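Local coordinates for putative alpha-galactosidase/melibiase (Bacteroides fragilis, PDB 4OGZ), which probably hydrolyses terminal, non-reducing alpha-D-galactose residues from alpha-galactosides, consistent with its membership of glycosyl hydrolase family 27, at residues F110-L114 / I141-W145; D278-N284 / G292-N298; D399-V403 / P424-E428. All coordinates share one frame; numbering follows the deposited sequence.

Interaction 1: residues F110-L114 / I141-W145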
loop_
_atom_site.group_PDB
_atom_site.type_symbol
_atom_site.label_atom_id
_atom_site.label_comp_id
_atom_site.label_asym_id
_atom_site.label_seq_id
_atom_site.Cartn_x
_atom_site.Cartn_y
_atom_site.Cartn_z
ATOM N N PHE A 110 -1.492 6.642 -15.993
ATOM C CA PHE A 110 -1.140 7.949 -16.555
ATOM C C PHE A 110 0.253 8.024 -17.171
ATOM O O PHE A 110 0.488 8.852 -18.059
ATOM C CB PHE A 110 -1.309 9.041 -15.489
ATOM C CG PHE A 110 -2.738 9.178 -15.022
ATOM C CD1 PHE A 110 -3.632 9.988 -15.716
ATOM C CD2 PHE A 110 -3.212 8.439 -13.929
ATOM C CE1 PHE A 110 -4.949 10.096 -15.317
ATOM C CE2 PHE A 110 -4.541 8.539 -13.532
ATOM C CZ PHE A 110 -5.402 9.371 -14.231
ATOM N N GLY A 111 1.155 7.148 -16.764
ATOM C CA GLY A 111 2.485 7.138 -17.354
ATOM C C GLY A 111 3.150 8.502 -17.213
ATOM O O GLY A 111 3.178 9.079 -16.123
ATOM N N ARG A 112 3.635 9.049 -18.318
ATOM C CA ARG A 112 4.276 10.375 -18.311
ATOM C C ARG A 112 3.313 11.577 -18.315
ATOM O O ARG A 112 3.772 12.704 -18.246
ATOM C CB ARG A 112 5.250 10.513 -19.498
ATOM C CG ARG A 112 4.579 10.594 -20.858
ATOM C CD ARG A 112 5.607 10.687 -21.970
ATOM N NE ARG A 112 4.936 11.218 -23.160
ATOM C CZ ARG A 112 4.184 10.499 -24.001
ATOM N NH1 ARG A 112 4.006 9.183 -23.818
ATOM N NH2 ARG A 112 3.605 11.101 -25.050
ATOM N N HIS A 113 2.001 11.333 -18.357
ATOM C CA HIS A 113 0.984 12.405 -18.352
ATOM C C HIS A 113 0.573 12.904 -16.932
ATOM O O HIS A 113 -0.580 13.025 -16.597
ATOM C CB HIS A 113 -0.231 11.934 -19.146
ATOM C CG HIS A 113 0.099 11.565 -20.551
ATOM N ND1 HIS A 113 0.321 12.508 -21.530
ATOM C CD2 HIS A 113 0.296 10.359 -21.132
ATOM C CE1 HIS A 113 0.613 11.900 -22.664
ATOM N NE2 HIS A 113 0.605 10.596 -22.453
ATOM N N LEU A 114 1.573 13.145 -16.119
ATOM C CA LEU A 114 1.456 13.739 -14.805
ATOM C C LEU A 114 1.214 15.221 -14.868
ATOM O O LEU A 114 1.867 15.912 -15.641
ATOM C CB LEU A 114 2.787 13.618 -14.118
ATOM C CG LEU A 114 3.299 12.350 -13.509
ATOM C CD1 LEU A 114 4.769 12.566 -13.244
ATOM C CD2 LEU A 114 2.534 12.096 -12.237
ATOM N N ILE A 141 3.921 10.044 -6.853
ATOM C CA ILE A 141 4.409 10.427 -8.163
ATOM C C ILE A 141 5.413 9.389 -8.616
ATOM O O ILE A 141 6.340 9.086 -7.905
ATOM C CB ILE A 141 5.088 11.803 -8.085
ATOM C CG1 ILE A 141 4.062 12.882 -7.663
ATOM C CG2 ILE A 141 5.770 12.148 -9.392
ATOM C CD1 ILE A 141 4.656 14.267 -7.588
ATOM N N ASP A 142 5.189 8.809 -9.780
ATOM C CA ASP A 142 6.140 7.900 -10.366
ATOM C C ASP A 142 7.046 8.693 -11.345
ATOM O O ASP A 142 7.334 9.880 -11.132
ATOM C CB ASP A 142 5.396 6.735 -11.055
ATOM C CG ASP A 142 6.237 5.460 -11.143
ATOM O OD1 ASP A 142 6.305 4.730 -10.135
ATOM O OD2 ASP A 142 6.872 5.211 -12.196
ATOM N N ASP A 143 7.491 8.059 -12.424
ATOM C CA ASP A 143 8.536 8.624 -13.305
ATOM C C ASP A 143 7.976 9.831 -14.069
ATOM O O ASP A 143 6.748 9.964 -14.228
ATOM C CB ASP A 143 9.044 7.501 -14.252
ATOM C CG ASP A 143 10.456 7.781 -14.903
ATOM O OD1 ASP A 143 11.040 8.869 -14.722
ATOM O OD2 ASP A 143 10.969 6.861 -15.603
ATOM N N PHE A 144 8.882 10.706 -14.504
ATOM C CA PHE A 144 8.623 11.813 -15.459
ATOM C C PHE A 144 8.142 13.135 -14.832
ATOM O O PHE A 144 7.570 13.961 -15.521
ATOM C CB PHE A 144 7.640 11.389 -16.549
ATOM C CG PHE A 144 8.145 10.311 -17.445
ATOM C CD1 PHE A 144 9.153 10.575 -18.366
ATOM C CD2 PHE A 144 7.575 9.031 -17.419
ATOM C CE1 PHE A 144 9.600 9.576 -19.233
ATOM C CE2 PHE A 144 8.042 8.027 -18.258
ATOM C CZ PHE A 144 9.041 8.308 -19.186
ATOM N N TRP A 145 8.357 13.323 -13.535
ATOM C CA TRP A 145 8.088 14.603 -12.873
ATOM C C TRP A 145 9.233 15.580 -13.090
ATOM O O TRP A 145 9.072 16.801 -12.909
ATOM C CB TRP A 145 7.870 14.406 -11.364
ATOM C CG TRP A 145 9.023 13.778 -10.702
ATOM C CD1 TRP A 145 9.226 12.446 -10.485
ATOM C CD2 TRP A 145 10.156 14.453 -10.151
ATOM N NE1 TRP A 145 10.452 12.244 -9.831
ATOM C CE2 TRP A 145 11.012 13.478 -9.603
ATOM C CE3 TRP A 145 10.488 15.804 -9.989
ATOM C CZ2 TRP A 145 12.179 13.817 -8.978
ATOM C CZ3 TRP A 145 11.647 16.131 -9.357
ATOM C CH2 TRP A 145 12.488 15.152 -8.866
HETATM O O HOH W 1 4.231 8.841 -13.564
#
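In the TIM barrel, the turn leaving helix 107-110, beyond strand 102-105, meets the loop after neighbouring strand 138-140, with Arg112 on Phe144 and Leu114 on the backbone of Asp143 and Trp145. Arg112 CB sits over one face of the Phe144 ring, 3.8 Å from its centroid and 24° off the ring normal, a CH-pi contact. The arginine's first torsion (chi1 70°) sets CG between N and C, and the extended chain then carries the guanidinium away from the ring. Across the opposite face of the phenyl stands CG of Asp143, whose OD2 is hydrogen-bonded to Thr191.

Leu114 reaches in with one methyl: its CD1 is 3.4 Å from Asp143 O and 4.0 Å from Ile141 CG2. No direct hydrogen bond joins the two segments. Instead, a water donates to both Gly111 O and Asp143 O, each 2.8 Å from it, and Lys162 NZ bonds to the carbonyls of Arg112 and Phe144. The type II' beta turn from Phe110 to His113 presents the arginine to the ring. Such pairing of segments beyond adjacent parallel strands belongs to the C-terminal rim of a beta/alpha barrel, the end at which TIM-barrel enzymes carry their active sites.

Interaction 2: residues D278-N284 / G292-N298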
loop_
_atom_site.group_PDB
_atom_site.type_symbol
_atom_site.label_atom_id
_atom_site.label_comp_id
_atom_site.label_asym_id
_atom_site.label_seq_id
_atom_site.Cartn_x
_atom_site.Cartn_y
_atom_site.Cartn_z
ATOM N N ASP A 278 7.479 -5.727 -13.725
ATOM C CA ASP A 278 6.304 -4.864 -13.673
ATOM C C ASP A 278 5.008 -5.607 -13.956
ATOM O O ASP A 278 4.950 -6.451 -14.848
ATOM C CB ASP A 278 6.402 -3.754 -14.668
ATOM C CG ASP A 278 7.455 -2.706 -14.318
ATOM O OD1 ASP A 278 8.089 -2.649 -13.220
ATOM O OD2 ASP A 278 7.620 -1.883 -15.222
ATOM N N ILE A 279 3.991 -5.280 -13.151
ATOM C CA ILE A 279 2.698 -5.906 -13.241
ATOM C C ILE A 279 1.996 -5.417 -14.503
ATOM O O ILE A 279 2.160 -4.279 -14.950
ATOM C CB ILE A 279 1.828 -5.635 -11.991
ATOM C CG1 ILE A 279 0.600 -6.557 -11.957
ATOM C CG2 ILE A 279 1.395 -4.175 -11.921
ATOM C CD1 ILE A 279 -0.220 -6.444 -10.676
ATOM N N GLY A 280 1.261 -6.324 -15.104
ATOM C CA GLY A 280 0.380 -5.975 -16.200
ATOM C C GLY A 280 -1.080 -6.107 -15.791
ATOM O O GLY A 280 -1.426 -6.768 -14.796
ATOM N N ASP A 281 -1.934 -5.471 -16.572
ATOM C CA ASP A 281 -3.367 -5.600 -16.402
ATOM C C ASP A 281 -3.785 -6.881 -17.158
ATOM O O ASP A 281 -4.419 -6.836 -18.219
ATOM C CB ASP A 281 -4.053 -4.317 -16.873
ATOM C CG ASP A 281 -5.558 -4.352 -16.722
ATOM O OD1 ASP A 281 -6.089 -5.228 -15.997
ATOM O OD2 ASP A 281 -6.217 -3.509 -17.378
ATOM N N LEU A 282 -3.395 -8.027 -16.582
ATOM C CA LEU A 282 -3.710 -9.358 -17.133
ATOM C C LEU A 282 -3.569 -10.408 -16.046
ATOM O O LEU A 282 -2.846 -10.196 -15.078
ATOM C CB LEU A 282 -2.821 -9.679 -18.350
ATOM C CG LEU A 282 -1.389 -10.189 -18.123
ATOM C CD1 LEU A 282 -0.923 -10.991 -19.332
ATOM C CD2 LEU A 282 -0.437 -9.042 -17.817
ATOM N N TRP A 283 -4.297 -11.514 -16.182
ATOM C CA TRP A 283 -4.361 -12.594 -15.170
ATOM C C TRP A 283 -3.088 -13.445 -15.084
ATOM O O TRP A 283 -2.628 -13.807 -13.999
ATOM C CB TRP A 283 -5.544 -13.526 -15.501
ATOM C CG TRP A 283 -5.933 -14.595 -14.465
ATOM C CD1 TRP A 283 -6.088 -15.944 -14.689
ATOM C CD2 TRP A 283 -6.261 -14.387 -13.074
ATOM N NE1 TRP A 283 -6.504 -16.580 -13.526
ATOM C CE2 TRP A 283 -6.626 -15.648 -12.531
ATOM C CE3 TRP A 283 -6.313 -13.257 -12.251
ATOM C CZ2 TRP A 283 -7.004 -15.809 -11.194
ATOM C CZ3 TRP A 283 -6.685 -13.421 -10.913
ATOM C CH2 TRP A 283 -7.039 -14.688 -10.410
ATOM N N ASN A 284 -2.530 -13.764 -16.248
ATOM C CA ASN A 284 -1.481 -14.757 -16.345
ATOM C C ASN A 284 -0.746 -14.686 -17.685
ATOM O O ASN A 284 -1.369 -14.911 -18.719
ATOM C CB ASN A 284 -2.135 -16.127 -16.165
ATOM C CG ASN A 284 -1.154 -17.260 -16.266
ATOM O OD1 ASN A 284 0.034 -17.103 -15.997
ATOM N ND2 ASN A 284 -1.656 -18.427 -16.634
ATOM N N GLY A 292 4.476 -3.870 -17.909
ATOM C CA GLY A 292 3.197 -4.412 -18.346
ATOM C C GLY A 292 3.276 -5.882 -18.696
ATOM O O GLY A 292 2.438 -6.389 -19.430
ATOM N N LEU A 293 4.254 -6.581 -18.125
ATOM C CA LEU A 293 4.589 -7.918 -18.567
ATOM C C LEU A 293 4.073 -9.012 -17.595
ATOM O O LEU A 293 3.503 -9.976 -18.066
ATOM C CB LEU A 293 6.104 -8.026 -18.840
ATOM C CG LEU A 293 6.503 -9.148 -19.821
ATOM C CD1 LEU A 293 7.467 -8.686 -20.915
ATOM C CD2 LEU A 293 7.093 -10.325 -19.053
ATOM N N ARG A 294 4.231 -8.892 -16.275
ATOM C CA ARG A 294 3.827 -10.025 -15.391
ATOM C C ARG A 294 2.320 -10.046 -15.086
ATOM O O ARG A 294 1.707 -9.027 -14.726
ATOM C CB ARG A 294 4.597 -10.063 -14.062
ATOM C CG ARG A 294 6.108 -9.914 -14.139
ATOM C CD ARG A 294 6.811 -11.125 -14.733
ATOM N NE ARG A 294 8.174 -10.780 -15.165
ATOM C CZ ARG A 294 9.288 -10.896 -14.434
ATOM N NH1 ARG A 294 9.281 -11.370 -13.179
ATOM N NH2 ARG A 294 10.442 -10.530 -14.974
ATOM N N GLY A 295 1.727 -11.230 -15.207
ATOM C CA GLY A 295 0.330 -11.422 -14.830
ATOM C C GLY A 295 0.175 -11.565 -13.333
ATOM O O GLY A 295 1.132 -11.857 -12.617
ATOM N N ILE A 296 -1.050 -11.379 -12.863
ATOM C CA ILE A 296 -1.349 -11.494 -11.444
ATOM C C ILE A 296 -0.875 -12.849 -10.894
ATOM O O ILE A 296 -0.218 -12.888 -9.819
ATOM C CB ILE A 296 -2.841 -11.265 -11.181
ATOM C CG1 ILE A 296 -3.227 -9.810 -11.564
ATOM C CG2 ILE A 296 -3.187 -11.537 -9.723
ATOM C CD1 ILE A 296 -4.706 -9.627 -11.864
ATOM N N LEU A 297 -1.169 -13.938 -11.607
ATOM C CA LEU A 297 -0.825 -15.289 -11.113
ATOM C C LEU A 297 0.675 -15.537 -11.079
ATOM O O LEU A 297 1.171 -16.244 -10.233
ATOM C CB LEU A 297 -1.477 -16.376 -11.956
ATOM C CG LEU A 297 -3.010 -16.510 -11.898
ATOM C CD1 LEU A 297 -3.484 -17.737 -12.686
ATOM C CD2 LEU A 297 -3.484 -16.559 -10.455
ATOM N N ASN A 298 1.403 -14.934 -12.002
ATOM C CA ASN A 298 2.865 -15.088 -12.013
ATOM C C ASN A 298 3.485 -14.447 -10.780
ATOM O O ASN A 298 4.375 -15.012 -10.160
ATOM C CB ASN A 298 3.438 -14.483 -13.290
ATOM C CG ASN A 298 2.658 -14.898 -14.526
ATOM O OD1 ASN A 298 1.773 -14.177 -15.014
ATOM N ND2 ASN A 298 2.928 -16.093 -14.996
HETATM O O HOH W 2 4.930 -0.862 -16.370
#
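Trp283 packs against Leu297 and Ile296 where a loop after barrel strand 272-274 doubles back on the start of helix 296-303. With CG anti to its own backbone N (chi1 -171°), the indole swings back toward the helix although its CB bond points away from it. Leu297 CD1 lies over the five-membered ring, 3.8 Å from the centroid and 29° off the normal, while CD2 reaches the six-membered ring at CZ2. Ile296 comes differently: its CD1 stands at the indole edge, 4.0 Å from CE3, and the two side chains are roughly perpendicular. Gln343 and Ser346 of helix 341-353 also touch the indole.

Leu282 has CG between N and C (chi1 81°), which turns CD2 inward to 3.8 Å from Arg294 O. The side chains of Asn284 and Asn298 also meet nearly perpendicularly, their amide planes clearly inclined to each other; the bond from Asn298 ND2 to Asn284 OD1 is weak, and Asn298 OD1 accepts from Arg285 N.

Backbone bonds fix the frame. Ile279 and Arg294 make a single bridge, with Arg294 N to Asp278 O at 2.9 Å and Gly280 N to Arg294 O at 2.8 Å. At the helix start, Ile296 N donates to Leu282 O at 3.1 Å and Leu297 N to Trp283 O at 2.8 Å. Two of the helix's first amides, which lack acceptors within the helix, are thus satisfied by loop carbonyls, whose partial negative charge would probably also favour the positive end of the helix dipole.

Interaction 3: residues D399-V403 / P424-E428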
loop_
_atom_site.group_PDB
_atom_site.type_symbol
_atom_site.label_atom_id
_atom_site.label_comp_id
_atom_site.label_asym_id
_atom_site.label_seq_id
_atom_site.Cartn_x
_atom_site.Cartn_y
_atom_site.Cartn_z
ATOM N N ASP A 399 -3.165 -28.304 -8.023
ATOM C CA ASP A 399 -3.041 -28.083 -9.481
ATOM C C ASP A 399 -3.939 -26.941 -9.994
ATOM O O ASP A 399 -3.537 -26.189 -10.869
ATOM C CB ASP A 399 -3.307 -29.377 -10.254
ATOM C CG ASP A 399 -2.017 -30.097 -10.621
ATOM O OD1 ASP A 399 -0.913 -29.654 -10.177
ATOM O OD2 ASP A 399 -2.112 -31.079 -11.388
ATOM N N HIS A 400 -5.121 -26.784 -9.401
ATOM C CA HIS A 400 -6.099 -25.811 -9.869
ATOM C C HIS A 400 -6.441 -24.700 -8.887
ATOM O O HIS A 400 -7.152 -23.765 -9.243
ATOM C CB HIS A 400 -7.381 -26.551 -10.206
ATOM C CG HIS A 400 -7.210 -27.554 -11.290
ATOM N ND1 HIS A 400 -7.992 -28.683 -11.387
ATOM C CD2 HIS A 400 -6.321 -27.612 -12.312
ATOM C CE1 HIS A 400 -7.589 -29.397 -12.424
ATOM N NE2 HIS A 400 -6.573 -28.770 -12.996
ATOM N N TYR A 401 -5.972 -24.800 -7.650
ATOM C CA TYR A 401 -6.363 -23.838 -6.662
ATOM C C TYR A 401 -5.289 -23.719 -5.645
ATOM O O TYR A 401 -4.433 -24.578 -5.533
ATOM C CB TYR A 401 -7.686 -24.276 -5.966
ATOM C CG TYR A 401 -7.565 -25.526 -5.124
ATOM C CD1 TYR A 401 -7.069 -25.455 -3.838
ATOM C CD2 TYR A 401 -7.912 -26.781 -5.629
ATOM C CE1 TYR A 401 -6.905 -26.575 -3.072
ATOM C CE2 TYR A 401 -7.766 -27.928 -4.852
ATOM C CZ TYR A 401 -7.256 -27.815 -3.577
ATOM O OH TYR A 401 -7.099 -28.919 -2.763
ATOM N N ASP A 402 -5.403 -22.669 -4.868
ATOM C CA ASP A 402 -4.570 -22.407 -3.728
ATOM C C ASP A 402 -5.418 -22.292 -2.486
ATOM O O ASP A 402 -6.575 -21.891 -2.530
ATOM C CB ASP A 402 -3.906 -21.049 -3.831
ATOM C CG ASP A 402 -2.903 -20.932 -4.935
ATOM O OD1 ASP A 402 -2.455 -21.941 -5.515
ATOM O OD2 ASP A 402 -2.527 -19.770 -5.212
ATOM N N VAL A 403 -4.795 -22.580 -1.354
ATOM C CA VAL A 403 -5.330 -22.190 -0.095
ATOM C C VAL A 403 -4.242 -21.379 0.607
ATOM O O VAL A 403 -3.134 -21.859 0.763
ATOM C CB VAL A 403 -5.752 -23.407 0.730
ATOM C CG1 VAL A 403 -6.228 -22.956 2.097
ATOM C CG2 VAL A 403 -6.852 -24.184 0.004
ATOM N N PRO A 424 -14.776 -24.028 -13.205
ATOM C CA PRO A 424 -15.167 -24.054 -11.800
ATOM C C PRO A 424 -14.336 -25.068 -11.042
ATOM O O PRO A 424 -13.922 -26.051 -11.622
ATOM C CB PRO A 424 -16.642 -24.488 -11.829
ATOM C CG PRO A 424 -16.857 -25.108 -13.162
ATOM C CD PRO A 424 -15.848 -24.504 -14.100
ATOM N N VAL A 425 -14.120 -24.840 -9.753
ATOM C CA VAL A 425 -13.321 -25.730 -8.907
ATOM C C VAL A 425 -13.950 -25.930 -7.521
ATOM O O VAL A 425 -14.483 -24.999 -6.957
ATOM C CB VAL A 425 -11.909 -25.110 -8.716
ATOM C CG1 VAL A 425 -11.176 -25.667 -7.506
ATOM C CG2 VAL A 425 -11.058 -25.281 -9.968
ATOM N N ASP A 426 -13.841 -27.137 -6.980
ATOM C CA ASP A 426 -14.210 -27.448 -5.603
ATOM C C ASP A 426 -12.962 -27.499 -4.697
ATOM O O ASP A 426 -11.934 -28.078 -5.054
ATOM C CB ASP A 426 -14.936 -28.780 -5.537
ATOM C CG ASP A 426 -16.307 -28.750 -6.211
ATOM O OD1 ASP A 426 -16.854 -27.646 -6.460
ATOM O OD2 ASP A 426 -16.858 -29.836 -6.498
ATOM N N VAL A 427 -13.048 -26.883 -3.526
ATOM C CA VAL A 427 -11.945 -26.905 -2.568
ATOM C C VAL A 427 -12.487 -27.340 -1.214
ATOM O O VAL A 427 -13.325 -26.644 -0.641
ATOM C CB VAL A 427 -11.288 -25.525 -2.411
ATOM C CG1 VAL A 427 -10.143 -25.595 -1.390
ATOM C CG2 VAL A 427 -10.799 -25.002 -3.742
ATOM N N GLU A 428 -12.050 -28.495 -0.707
ATOM C CA GLU A 428 -12.592 -28.953 0.564
ATOM C C GLU A 428 -11.878 -28.209 1.671
ATOM O O GLU A 428 -10.662 -28.031 1.633
ATOM C CB GLU A 428 -12.457 -30.449 0.770
ATOM C CG GLU A 428 -13.579 -30.944 1.670
ATOM C CD GLU A 428 -13.260 -32.224 2.400
ATOM O OE1 GLU A 428 -13.102 -33.266 1.726
ATOM O OE2 GLU A 428 -13.209 -32.186 3.649
HETATM O O HOH W 3 -8.574 -29.067 -0.196
#
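In the C-terminal beta-sandwich domain, Tyr401 and Val427 face each other between strands of two different sheets. Strand 401-403 and strand 425-428 run 8.7 Å apart at closest approach, their directions 26° apart, and no hydrogen bond links them, so side chains span the gap. Strand 401-407 pairs with 393-397 and 413-419, whereas 425-429 pairs with 458-462.

Val427 CG2 lies over one face of the Tyr401 ring, 3.8 Å from the centroid and 22° off the normal, a CH-pi contact whose nearest ring atom is CG. The other methyl, CG1, anti to the backbone N, touches both Tyr401 CE1 and Val403 CG2, each at 3.8 Å. Val403 and Val427 lie alongside one another, pointing opposite ways, while Tyr401 and Val427 approach at a slant.

Val425 meets the same ring obliquely, from farther back along its strand. Its CG1 is 3.9 Å from Tyr401 CD2, with the two side chains roughly perpendicular, and its CG2 packs against His400 CB. The two methyls thus serve neighbouring residues of the facing strand. Tyr401 holds CG between its backbone N and carbonyl carbon (chi1 67°), a setting that sends the ring forward along the facing strand, with the phenol oxygen toward Glu428. There a water bridges the remaining gap, lying 3.0 Å from Tyr401 OH and donating to Glu428 O at the same 3.0 Å.

How the interactions relate
The three contacts follow one another along the chain, each closing before the next opens. Interactions 1 and 2 both belong to the TIM-barrel domain, with centres about 20 Å apart and nearest atoms about 8 Å apart: the first joins segments beyond strands 102-105 and 138-140, the second folds the loop after strand 272-274 onto helix 296-303. Interaction 3 lies in the C-terminal beta sandwich, its centre about 40 Å from that of interaction 1 but about 21 Å from that of interaction 2. Nearest atoms of interactions 2 and 3 are about 6 Å apart without touching, which places 278-284 and 292-298 on the part of the barrel domain nearer the sandwich.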